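Local coordinates for protein putative glucoamylase (Bacteroides uniformis, PDB 4GL3) that is a putative glucoamylase that probably hydrolyses glycosidic bonds in glucans or related carbohydrates, at residues T20-Q23 with K24-R28; F27-F30 with W31-H35; P248-F251 with T252-Y256; T325-A328 with A329-I333; R354-E358 with Y359-D363. All coordinates share one frame; numbering follows the deposited sequence.

All five contacts are local, each within one continuous stretch, so none closes a long loop and none nests in another. Interaction 1 is in the last turns of helix 15-27. Interaction 2 follows at once in the next loop and shares Phe-27 and Arg-28 with it. Far along the chain come interaction 3, in the loop before helix 271-288, and interaction 4, on helix 326-331. These two touch through His-253 and Ser-332. Interaction 5 is the hairpin 356-361. It returns to the N-terminal region, meeting interaction 1 through Gln-25 and Gly-357, and interaction 2 through Phe-33 and Tyr-359. It also packs on interaction 4 through Phe-361 and Leu-330.

Interaction 1 (T20-Q23 with K24-R28); sequences TLVQ and KQTFR
Thr-26 reaches back to Val-22, one helical turn earlier, and grips its carbonyl twice. From the backbone outward, Thr-26 CB lies 3.2 Å from Val-22 O. The side chain then divides. OG1 stands beside the backbone N of its own residue (chi1 -47°), which swings it over the preceding turn. There Thr-26 OG1 donates to Val-22 O at 2.6 Å. The methyl CG2 leads away from that oxygen. Thr-26 OG1 also passes 4.1 Å from Val-22 CG1, since the two side chains run side by side and point the same way. Thr-26 N adds the regular helical bond to Val-22 O at 3.0 Å. The two donors come from opposite faces of the carbonyl plane, so they do not compete for one position. An alanine here has no hydroxyl, and Val-22 O would probably be left with the backbone N-H alone.

The neighbouring bonds continue the pattern. Gln-25 N meets Leu-21 O nearly straight at 2.9 Å. The bond from Phe-27 N to Gln-23 O is more bent (140°). Val-22 and Thr-26 both rest on helix 378-393, where Gln-23 also bonds Arg-392 and Glu-389. A threonine hydroxyl sharing the carbonyl four residues back is a familiar feature of alpha-helices, seen here within helix 15-27.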
# COMPACT_ATOMS: atom_id res chain seq x y z
N THR A 20 19.48 -3.21 -1.52
CA THR A 20 19.61 -2.43 -2.73
C THR A 20 19.27 -3.27 -3.95
O THR A 20 18.54 -2.81 -4.81
CB THR A 20 21.02 -1.84 -2.88
OG1 THR A 20 21.25 -0.95 -1.78
CG2 THR A 20 21.19 -1.11 -4.25
N LEU A 21 19.76 -4.51 -4.00
CA LEU A 21 19.39 -5.39 -5.12
C LEU A 21 17.87 -5.65 -5.15
O LEU A 21 17.25 -5.58 -6.22
CB LEU A 21 20.16 -6.72 -5.09
CG LEU A 21 19.84 -7.72 -6.21
CD1 LEU A 21 20.23 -7.13 -7.55
CD2 LEU A 21 20.58 -9.06 -5.99
N VAL A 22 17.26 -5.89 -3.99
CA VAL A 22 15.82 -6.16 -3.95
C VAL A 22 15.04 -4.93 -4.47
O VAL A 22 14.13 -5.03 -5.31
CB VAL A 22 15.38 -6.62 -2.55
CG1 VAL A 22 13.85 -6.63 -2.39
CG2 VAL A 22 16.00 -7.99 -2.27
N GLN A 23 15.44 -3.74 -4.02
CA GLN A 23 14.80 -2.52 -4.47
C GLN A 23 14.99 -2.28 -5.97
O GLN A 23 14.05 -1.91 -6.67
CB GLN A 23 15.36 -1.33 -3.68
CG GLN A 23 14.98 -1.28 -2.22
CD GLN A 23 15.49 0.00 -1.58
OE1 GLN A 23 16.71 0.15 -1.40
NE2 GLN A 23 14.58 0.96 -1.27
N LYS A 24 16.20 -2.48 -6.45
CA LYS A 24 16.53 -2.25 -7.85
C LYS A 24 15.81 -3.22 -8.79
O LYS A 24 15.32 -2.81 -9.82
CB LYS A 24 18.02 -2.38 -8.06
CG LYS A 24 18.59 -1.96 -9.44
CD LYS A 24 20.13 -2.16 -9.38
CE LYS A 24 20.86 -1.80 -10.65
NZ LYS A 24 20.69 -0.36 -10.96
N GLN A 25 15.80 -4.50 -8.45
CA GLN A 25 15.16 -5.49 -9.30
C GLN A 25 13.64 -5.28 -9.32
O GLN A 25 13.01 -5.36 -10.38
CB GLN A 25 15.49 -6.93 -8.86
CG GLN A 25 15.20 -7.99 -9.93
CD GLN A 25 16.42 -8.29 -10.78
OE1 GLN A 25 17.33 -7.47 -10.89
NE2 GLN A 25 16.45 -9.47 -11.35
N THR A 26 13.06 -4.99 -8.15
CA THR A 26 11.62 -4.80 -8.03
C THR A 26 11.19 -3.51 -8.75
O THR A 26 10.10 -3.42 -9.29
CB THR A 26 11.18 -4.87 -6.54
OG1 THR A 26 11.78 -6.03 -5.91
CG2 THR A 26 9.65 -4.95 -6.38
N PHE A 27 12.07 -2.52 -8.74
CA PHE A 27 11.81 -1.23 -9.37
C PHE A 27 11.48 -1.40 -10.87
O PHE A 27 10.72 -0.61 -11.45
CB PHE A 27 13.00 -0.29 -9.14
CG PHE A 27 12.88 1.06 -9.78
CD1 PHE A 27 12.07 2.03 -9.24
CD2 PHE A 27 13.60 1.35 -10.92
CE1 PHE A 27 11.97 3.28 -9.82
CE2 PHE A 27 13.51 2.60 -11.52
CZ PHE A 27 12.69 3.57 -10.97
N ARG A 28 12.06 -2.41 -11.49
CA ARG A 28 11.78 -2.72 -12.90
C ARG A 28 10.26 -2.85 -13.17
O ARG A 28 9.83 -2.53 -14.26
CB ARG A 28 12.47 -4.01 -13.33
CG ARG A 28 13.97 -3.93 -13.54
CD ARG A 28 14.54 -5.33 -13.61
NE ARG A 28 15.98 -5.41 -13.84
CZ ARG A 28 16.64 -6.55 -14.07
NH1 ARG A 28 15.99 -7.73 -14.08
NH2 ARG A 28 17.94 -6.52 -14.31

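Interaction 2 (F27-F30 with W31-H35); sequences FRYF and WDFAH
Phe-33 N bonds Arg-28 O at 3.1 Å, reaching five residues back. It is the one direct hydrogen bond across the contact that is not weak. Trp-31 N is less well served. Trp-31 N makes a weak, bent bond of 3.1 Å to Phe-27 O and a second weak one to Arg-28 O. Phe-27 O also accepts from Phe-30 N, so this oxygen is shared between two N-H groups. Tyr-29 O accepts a hydrogen bond from a water at 2.8 Å. The same water gives a weak bond to Phe-33 O, which His-42 ND1 also holds. The Tyr-29 hydroxyl bonds His-42 O.

The charged ends of Arg-28 and Asp-32 do not pair, with Arg-28 NE 5.5 Å from Asp-32 OD1. Arg-28 NH1 instead bonds Glu-358 O and forms a salt bridge with Glu-358 OE1. Asp-32 OD1 bonds a glycerol that probably came from the crystallisation liquor.

Two aromatic pairs flank this backbone. The edge of Phe-33 meets the face of Tyr-29, with planes at 64°. A first torsion of -174° in Phe-33 carries the ring to one face of the tyrosine, where Phe-33 CE2 lies 3.7 Å from Tyr-29 CE2. Phe-27 and Trp-31 point the same way, their planes nearly parallel but slid apart. Phe-27 CE2 touches Trp-31 CB at 3.5 Å.

The helical bonding pattern thus breaks down after helix 15-27. One firm bond, two weak ones, a water and the ring contacts carry the turn, while the ends of Arg-28 and Tyr-29 bond elsewhere in the protein.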
# COMPACT_ATOMS: atom_id res chain seq x y z
N PHE A 27 12.07 -2.52 -8.74
CA PHE A 27 11.81 -1.23 -9.37
C PHE A 27 11.48 -1.40 -10.87
O PHE A 27 10.72 -0.61 -11.45
CB PHE A 27 13.00 -0.29 -9.14
CG PHE A 27 12.88 1.06 -9.78
CD1 PHE A 27 12.07 2.03 -9.24
CD2 PHE A 27 13.60 1.35 -10.92
CE1 PHE A 27 11.97 3.28 -9.82
CE2 PHE A 27 13.51 2.60 -11.52
CZ PHE A 27 12.69 3.57 -10.97
N ARG A 28 12.06 -2.41 -11.49
CA ARG A 28 11.78 -2.72 -12.90
C ARG A 28 10.26 -2.85 -13.17
O ARG A 28 9.83 -2.53 -14.26
CB ARG A 28 12.47 -4.01 -13.33
CG ARG A 28 13.97 -3.93 -13.54
CD ARG A 28 14.54 -5.33 -13.61
NE ARG A 28 15.98 -5.41 -13.84
CZ ARG A 28 16.64 -6.55 -14.07
NH1 ARG A 28 15.99 -7.73 -14.08
NH2 ARG A 28 17.94 -6.52 -14.31
N TYR A 29 9.51 -3.37 -12.21
CA TYR A 29 8.07 -3.57 -12.37
C TYR A 29 7.36 -2.23 -12.66
O TYR A 29 6.40 -2.20 -13.40
CB TYR A 29 7.45 -4.27 -11.14
CG TYR A 29 6.01 -4.69 -11.35
CD1 TYR A 29 4.96 -3.79 -11.16
CD2 TYR A 29 5.70 -5.98 -11.79
CE1 TYR A 29 3.64 -4.14 -11.39
CE2 TYR A 29 4.36 -6.36 -12.03
CZ TYR A 29 3.33 -5.44 -11.82
OH TYR A 29 2.01 -5.78 -12.06
N PHE A 30 7.80 -1.16 -11.99
CA PHE A 30 7.17 0.12 -12.04
C PHE A 30 7.76 1.07 -13.07
O PHE A 30 7.13 2.08 -13.37
CB PHE A 30 7.22 0.76 -10.66
CG PHE A 30 6.45 0.01 -9.66
CD1 PHE A 30 5.05 0.07 -9.67
CD2 PHE A 30 7.08 -0.88 -8.80
CE1 PHE A 30 4.32 -0.67 -8.79
CE2 PHE A 30 6.35 -1.64 -7.90
CZ PHE A 30 4.95 -1.53 -7.89
N TRP A 31 8.97 0.78 -13.53
CA TRP A 31 9.66 1.63 -14.46
C TRP A 31 9.61 1.01 -15.87
O TRP A 31 8.88 1.49 -16.72
CB TRP A 31 11.12 1.89 -14.02
CG TRP A 31 11.75 2.89 -14.88
CD1 TRP A 31 12.56 2.67 -15.95
CD2 TRP A 31 11.57 4.31 -14.79
NE1 TRP A 31 12.91 3.86 -16.52
CE2 TRP A 31 12.31 4.88 -15.83
CE3 TRP A 31 10.89 5.14 -13.91
CZ2 TRP A 31 12.38 6.25 -16.02
CZ3 TRP A 31 10.96 6.49 -14.09
CH2 TRP A 31 11.68 7.04 -15.14
N ASP A 32 10.37 -0.04 -16.09
CA ASP A 32 10.46 -0.70 -17.39
C ASP A 32 9.13 -1.34 -17.80
O ASP A 32 8.79 -1.31 -18.94
CB ASP A 32 11.53 -1.79 -17.36
CG ASP A 32 12.88 -1.26 -16.85
OD1 ASP A 32 13.06 -1.13 -15.64
OD2 ASP A 32 13.73 -0.95 -17.69
N PHE A 33 8.38 -1.88 -16.87
CA PHE A 33 7.16 -2.62 -17.20
C PHE A 33 5.85 -1.77 -17.11
O PHE A 33 4.77 -2.29 -17.31
CB PHE A 33 7.07 -3.82 -16.24
CG PHE A 33 5.93 -4.79 -16.52
CD1 PHE A 33 5.80 -5.39 -17.76
CD2 PHE A 33 5.06 -5.15 -15.52
CE1 PHE A 33 4.76 -6.30 -18.00
CE2 PHE A 33 4.02 -6.04 -15.75
CZ PHE A 33 3.88 -6.62 -16.99
N ALA A 34 5.97 -0.48 -16.79
CA ALA A 34 4.85 0.44 -16.75
C ALA A 34 4.25 0.60 -18.11
O ALA A 34 4.94 0.47 -19.12
CB ALA A 34 5.28 1.81 -16.23
N HIS A 35 2.95 0.88 -18.16
CA HIS A 35 2.34 1.21 -19.45
C HIS A 35 3.09 2.38 -20.11
O HIS A 35 3.29 3.40 -19.48
CB HIS A 35 0.86 1.59 -19.28
CG HIS A 35 -0.01 0.45 -18.91
ND1 HIS A 35 -0.68 -0.32 -19.85
CD2 HIS A 35 -0.35 -0.05 -17.70
CE1 HIS A 35 -1.37 -1.26 -19.21
NE2 HIS A 35 -1.16 -1.13 -17.91
O HOH W 1 3.74 -2.26 -14.42

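Interaction 3 (P248-F251 with T252-Y256); sequences PLFF and THYSY
Phe-250 against Tyr-254 and Leu-249 against Thr-252 form a buried turn-like contact in the loop between strand 235-239 and helix 271-288. Residues 249-251 have helical backbone angles but lack a regular helix's bonds. Leu-249 O is held twice by one residue. Thr-252 N bonds Leu-249 O at 3.0 Å, from above the carbonyl plane. Thr-252 OG1 bonds Leu-249 O at 2.9 Å, almost straight in line with its C=O. This OG1 takes the crowded position between its backbone N and carbonyl carbon (chi1 70°), which brings it back to that oxygen. Leu-249 O also lies over the centre of the His-253 ring. The ring's NE2 bonds Ser-332 OG.

Phe-250 O accepts from His-253 N at 2.9 Å and more weakly from Tyr-254 N. The Phe-250 ring meets Tyr-254 obliquely, with planes at 47°. Phe-250 CD2 sits over the tyrosine face, 3.2 Å from Tyr-254 CE2, so the packing is tight. Phe-251 O meets the edge of the Tyr-256 ring and accepts from a water at 2.7 Å. The same water accepts from Ser-255 N.

A bound Tris molecule, probably from the crystallisation liquor, lies beside Phe-250. Around the loop, Leu-249 and Thr-252 pack on helix 271-288. Tyr-254 rests on helix 378-393 and meets the rings of Phe-59 and Phe-129, while His-253 faces the end of helix 326-331.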
# COMPACT_ATOMS: atom_id res chain seq x y z
N PRO A 248 -4.48 -10.32 7.42
CA PRO A 248 -3.35 -10.31 6.48
C PRO A 248 -2.37 -9.15 6.80
O PRO A 248 -2.79 -8.01 7.15
CB PRO A 248 -4.00 -10.09 5.12
CG PRO A 248 -5.49 -10.24 5.32
CD PRO A 248 -5.78 -10.04 6.78
N LEU A 249 -1.07 -9.44 6.71
CA LEU A 249 -0.04 -8.49 7.19
C LEU A 249 0.01 -7.20 6.37
O LEU A 249 0.49 -6.18 6.88
CB LEU A 249 1.35 -9.15 7.35
CG LEU A 249 2.39 -8.41 8.22
CD1 LEU A 249 1.86 -7.98 9.61
CD2 LEU A 249 3.62 -9.28 8.36
N PHE A 250 -0.54 -7.19 5.14
CA PHE A 250 -0.52 -5.94 4.37
C PHE A 250 -1.34 -4.80 5.01
O PHE A 250 -1.19 -3.65 4.60
CB PHE A 250 -0.96 -6.14 2.89
CG PHE A 250 -2.48 -6.13 2.67
CD1 PHE A 250 -3.22 -7.30 2.85
CD2 PHE A 250 -3.14 -4.98 2.29
CE1 PHE A 250 -4.61 -7.33 2.62
CE2 PHE A 250 -4.53 -5.00 2.04
CZ PHE A 250 -5.26 -6.17 2.23
N PHE A 251 -2.20 -5.11 5.97
CA PHE A 251 -2.87 -4.06 6.72
C PHE A 251 -1.85 -3.09 7.40
O PHE A 251 -2.18 -1.94 7.64
CB PHE A 251 -3.79 -4.63 7.81
CG PHE A 251 -5.05 -5.36 7.31
CD1 PHE A 251 -5.38 -5.46 5.97
CD2 PHE A 251 -5.90 -5.97 8.25
CE1 PHE A 251 -6.53 -6.12 5.56
CE2 PHE A 251 -7.04 -6.63 7.86
CZ PHE A 251 -7.38 -6.68 6.51
N THR A 252 -0.62 -3.54 7.68
CA THR A 252 0.44 -2.67 8.27
C THR A 252 1.27 -1.94 7.22
O THR A 252 2.22 -1.23 7.56
CB THR A 252 1.38 -3.47 9.19
OG1 THR A 252 2.20 -4.35 8.37
CG2 THR A 252 0.55 -4.26 10.21
N HIS A 253 0.91 -2.10 5.93
CA HIS A 253 1.68 -1.54 4.84
C HIS A 253 0.96 -0.43 4.05
O HIS A 253 1.53 0.60 3.83
CB HIS A 253 2.11 -2.63 3.83
CG HIS A 253 2.83 -3.77 4.45
ND1 HIS A 253 2.77 -5.04 3.92
CD2 HIS A 253 3.54 -3.85 5.60
CE1 HIS A 253 3.45 -5.86 4.72
NE2 HIS A 253 3.94 -5.16 5.73
N TYR A 254 -0.24 -0.66 3.55
CA TYR A 254 -0.73 0.25 2.48
C TYR A 254 -0.96 1.73 2.88
O TYR A 254 -0.66 2.63 2.12
CB TYR A 254 -1.99 -0.31 1.79
CG TYR A 254 -1.88 -1.56 0.97
CD1 TYR A 254 -0.69 -2.25 0.84
CD2 TYR A 254 -3.00 -2.06 0.30
CE1 TYR A 254 -0.62 -3.43 0.10
CE2 TYR A 254 -2.94 -3.22 -0.43
CZ TYR A 254 -1.75 -3.91 -0.54
OH TYR A 254 -1.68 -5.10 -1.26
N SER A 255 -1.54 1.95 4.05
CA SER A 255 -1.77 3.29 4.59
C SER A 255 -0.52 3.89 5.24
O SER A 255 -0.50 5.09 5.47
CB SER A 255 -2.93 3.28 5.64
OG SER A 255 -4.21 2.97 5.06
N TYR A 256 0.53 3.07 5.47
CA TYR A 256 1.72 3.45 6.27
C TYR A 256 2.99 3.53 5.42
O TYR A 256 4.14 3.42 5.88
CB TYR A 256 1.87 2.51 7.46
CG TYR A 256 0.56 2.43 8.19
CD1 TYR A 256 0.09 3.53 8.93
CD2 TYR A 256 -0.27 1.33 8.06
CE1 TYR A 256 -1.14 3.50 9.58
CE2 TYR A 256 -1.51 1.28 8.69
CZ TYR A 256 -1.96 2.38 9.42
OH TYR A 256 -3.19 2.34 10.03
O HOH W 2 -2.71 -0.17 5.66

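Interaction 4 (T325-A328 with A329-I333); sequences TPTA and ALSSI
Thr-327 O is approached by both the backbone and the side chain of Ser-331. Ser-331 N bonds Thr-327 O at 3.1 Å. Ser-331 OG also lies 3.1 Å from Thr-327 O, but would make only a weak bond there. Thr-327 OG1 is near as well, 3.0 Å from Ser-331 OG, so the serine hydroxyl lies close to two acceptors of one residue. A chi1 of -166° points the threonine hydroxyl at Ser-331, one turn later. The same OG1 bonds Asp-380 O.

One step on, Ala-328 O lies within weak bonding distance of Ser-332 N and Ser-332 OG, a looser arrangement at the end of the helix. Ser-332 N also bonds Ala-329 O at 3.2 Å. The main partner of Ser-332 OG is His-253 NE2.

At the start of the helix, Leu-330 N gives a regular bond to Pro-326 O at 3.1 Å. The bond expected between Ala-329 N and Thr-325 O is replaced by a water. The water accepts from Ala-329 N at 3.0 Å and lies 2.8 Å from Thr-325 O. Pro-326 and Leu-330 touch loosely, with Pro-326 CB 4.3 Å from Leu-330 CD1. Phe-361 packs on both.

Helix 326-331 is short and buried, so its polar groups need partners close by. The hydroxyls meet that need locally and pass bonds on to helix 378-393 and to the 252-256 region, while a water completes the first turn.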
# COMPACT_ATOMS: atom_id res chain seq x y z
N THR A 325 4.01 -15.47 1.47
CA THR A 325 3.97 -14.42 0.51
C THR A 325 5.07 -13.38 0.89
O THR A 325 4.96 -12.70 1.94
CB THR A 325 2.59 -13.73 0.56
OG1 THR A 325 1.54 -14.66 0.25
CG2 THR A 325 2.58 -12.55 -0.36
N PRO A 326 6.13 -13.25 0.05
CA PRO A 326 7.28 -12.43 0.44
C PRO A 326 6.99 -11.00 0.84
O PRO A 326 7.68 -10.49 1.73
CB PRO A 326 8.17 -12.48 -0.82
CG PRO A 326 7.95 -13.87 -1.32
CD PRO A 326 6.45 -14.08 -1.13
N THR A 327 6.00 -10.34 0.22
CA THR A 327 5.70 -8.98 0.59
C THR A 327 5.30 -8.82 2.06
O THR A 327 5.50 -7.74 2.59
CB THR A 327 4.66 -8.31 -0.32
OG1 THR A 327 4.68 -6.89 -0.09
CG2 THR A 327 3.24 -8.86 -0.08
N ALA A 328 4.79 -9.87 2.71
CA ALA A 328 4.42 -9.83 4.15
C ALA A 328 5.64 -9.49 5.01
O ALA A 328 5.68 -8.40 5.62
CB ALA A 328 3.78 -11.16 4.62
N ALA A 329 6.63 -10.37 5.06
CA ALA A 329 7.83 -10.14 5.88
C ALA A 329 8.63 -8.93 5.38
O ALA A 329 9.08 -8.10 6.17
CB ALA A 329 8.72 -11.38 5.94
N LEU A 330 8.82 -8.83 4.07
CA LEU A 330 9.76 -7.87 3.52
C LEU A 330 9.27 -6.46 3.78
O LEU A 330 10.04 -5.59 4.22
CB LEU A 330 10.00 -8.12 2.04
CG LEU A 330 10.63 -9.48 1.65
CD1 LEU A 330 11.04 -9.49 0.20
CD2 LEU A 330 11.79 -9.80 2.54
N SER A 331 7.97 -6.23 3.57
CA SER A 331 7.45 -4.88 3.72
C SER A 331 7.26 -4.44 5.19
O SER A 331 7.00 -3.25 5.45
CB SER A 331 6.16 -4.72 2.94
OG SER A 331 6.37 -4.99 1.56
N SER A 332 7.38 -5.40 6.10
CA SER A 332 7.31 -5.17 7.52
C SER A 332 8.69 -4.87 8.13
O SER A 332 8.81 -4.78 9.36
CB SER A 332 6.65 -6.40 8.21
OG SER A 332 5.23 -6.35 8.06
N ILE A 333 9.70 -4.71 7.27
CA ILE A 333 11.09 -4.42 7.67
C ILE A 333 11.24 -3.26 8.68
O ILE A 333 11.99 -3.42 9.63
CB ILE A 333 12.06 -4.28 6.44
CG1 ILE A 333 13.54 -4.18 6.89
CG2 ILE A 333 11.64 -3.14 5.51
CD1 ILE A 333 14.55 -4.59 5.80
O HOH W 3 6.95 -13.03 3.82

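Interaction 5 (R354-E358 with Y359-D363); sequences RLWGE and YGFKD
Trp-356 turns the edge of its six-membered ring to the face of Phe-361. The ring centroids are 5.1 Å apart and the planes stand at 75°, an edge-to-face pair. Trp-356 CE3 lies 3.8 Å from Phe-361 CE1. The indole is laid across the partner strand by the extended first torsion of Trp-356 (chi1 176°). Gly-360 CA then sits over the indole face in a CH-pi contact, 4.1 Å from the centroid of the six-membered ring of Trp-356. Leu-355 CG reaches the Phe-361 ring beside the tryptophan.

At the turn, Glu-358 CG lies over the centre of the Tyr-359 ring, with the carboxylate plane nearly at right angles to it. Arg-28 and Phe-33 also pack on Tyr-359.

The extended Lys-362 chain passes Leu-355 O, with CB, CG and CD each near it. At its end Lys-362 NZ donates to Arg-354 O at 3.1 Å. A water accepts from Lys-362 NZ at 2.9 Å and donates to Trp-356 O. A methionine in its place would probably leave Arg-354 O without this donor and the water held by Trp-356 O alone among these groups. Lys-362 N bonds Leu-355 O at 2.8 Å.

Gly-357 and Gly-360 form the hydrogen-bonded pair, with Gly-357 N 2.8 Å from Gly-360 O. Trp-356 and Phe-361 are the adjoining non-hydrogen-bonded pair. This is a tight antiparallel beta hairpin closed by a type I turn, following directly on helix 352-355.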
# COMPACT_ATOMS: atom_id res chain seq x y z
N ARG A 354 14.10 -20.55 -7.58
CA ARG A 354 12.70 -20.72 -7.98
C ARG A 354 11.82 -19.52 -7.67
O ARG A 354 10.77 -19.34 -8.29
CB ARG A 354 12.13 -22.00 -7.37
CG ARG A 354 12.78 -23.24 -7.96
CD ARG A 354 12.08 -24.52 -7.57
NE ARG A 354 10.72 -24.59 -8.07
CZ ARG A 354 9.91 -25.60 -7.83
NH1 ARG A 354 10.36 -26.60 -7.09
NH2 ARG A 354 8.67 -25.61 -8.30
N LEU A 355 12.26 -18.65 -6.77
CA LEU A 355 11.45 -17.48 -6.34
C LEU A 355 11.90 -16.13 -6.91
O LEU A 355 11.14 -15.17 -6.96
CB LEU A 355 11.47 -17.41 -4.81
CG LEU A 355 10.58 -16.42 -4.05
CD1 LEU A 355 9.12 -16.65 -4.40
CD2 LEU A 355 10.82 -16.61 -2.55
N TRP A 356 13.17 -16.02 -7.29
CA TRP A 356 13.73 -14.71 -7.71
C TRP A 356 13.70 -14.67 -9.21
O TRP A 356 14.11 -15.61 -9.83
CB TRP A 356 15.19 -14.60 -7.23
CG TRP A 356 15.92 -13.36 -7.67
CD1 TRP A 356 16.84 -13.27 -8.67
CD2 TRP A 356 15.82 -12.05 -7.09
NE1 TRP A 356 17.30 -11.97 -8.77
CE2 TRP A 356 16.69 -11.21 -7.80
CE3 TRP A 356 15.08 -11.52 -6.02
CZ2 TRP A 356 16.84 -9.86 -7.48
CZ3 TRP A 356 15.23 -10.19 -5.71
CH2 TRP A 356 16.11 -9.37 -6.43
N GLY A 357 13.28 -13.58 -9.81
CA GLY A 357 13.30 -13.50 -11.29
C GLY A 357 13.35 -12.06 -11.73
O GLY A 357 13.83 -11.18 -10.99
N GLU A 358 12.82 -11.80 -12.91
CA GLU A 358 12.97 -10.53 -13.59
C GLU A 358 12.56 -9.30 -12.77
O GLU A 358 13.24 -8.29 -12.85
CB GLU A 358 12.18 -10.57 -14.89
CG GLU A 358 12.19 -9.26 -15.67
CD GLU A 358 13.50 -8.93 -16.36
OE1 GLU A 358 14.43 -9.79 -16.43
OE2 GLU A 358 13.57 -7.78 -16.88
N TYR A 359 11.48 -9.38 -12.00
CA TYR A 359 10.93 -8.22 -11.29
C TYR A 359 11.06 -8.38 -9.78
O TYR A 359 10.27 -7.82 -9.00
CB TYR A 359 9.45 -7.98 -11.68
CG TYR A 359 9.26 -7.69 -13.15
CD1 TYR A 359 9.83 -6.58 -13.73
CD2 TYR A 359 8.54 -8.56 -13.98
CE1 TYR A 359 9.70 -6.31 -15.08
CE2 TYR A 359 8.39 -8.30 -15.33
CZ TYR A 359 8.98 -7.16 -15.86
OH TYR A 359 8.88 -6.87 -17.19
N GLY A 360 12.04 -9.16 -9.36
CA GLY A 360 12.26 -9.42 -7.95
C GLY A 360 11.78 -10.79 -7.50
O GLY A 360 11.85 -11.78 -8.24
N PHE A 361 11.29 -10.82 -6.26
CA PHE A 361 10.64 -11.98 -5.70
C PHE A 361 9.27 -12.12 -6.34
O PHE A 361 8.47 -11.17 -6.36
CB PHE A 361 10.47 -11.89 -4.18
CG PHE A 361 11.77 -11.83 -3.42
CD1 PHE A 361 12.61 -12.93 -3.38
CD2 PHE A 361 12.15 -10.67 -2.78
CE1 PHE A 361 13.82 -12.86 -2.71
CE2 PHE A 361 13.36 -10.59 -2.09
CZ PHE A 361 14.19 -11.69 -2.05
N LYS A 362 8.99 -13.34 -6.77
CA LYS A 362 7.68 -13.66 -7.29
C LYS A 362 6.66 -13.64 -6.13
O LYS A 362 7.01 -13.54 -4.92
CB LYS A 362 7.72 -15.01 -7.99
CG LYS A 362 8.48 -14.98 -9.31
CD LYS A 362 8.99 -16.40 -9.62
CE LYS A 362 9.95 -16.45 -10.77
NZ LYS A 362 10.25 -17.87 -11.00
N ASP A 363 5.39 -13.67 -6.49
CA ASP A 363 4.35 -13.22 -5.56
C ASP A 363 4.20 -14.03 -4.29
O ASP A 363 3.86 -13.46 -3.25
CB ASP A 363 3.01 -13.21 -6.25
CG ASP A 363 2.00 -12.37 -5.51
OD1 ASP A 363 2.32 -11.19 -5.16
OD2 ASP A 363 0.87 -12.88 -5.32
O HOH W 4 13.05 -17.98 -10.29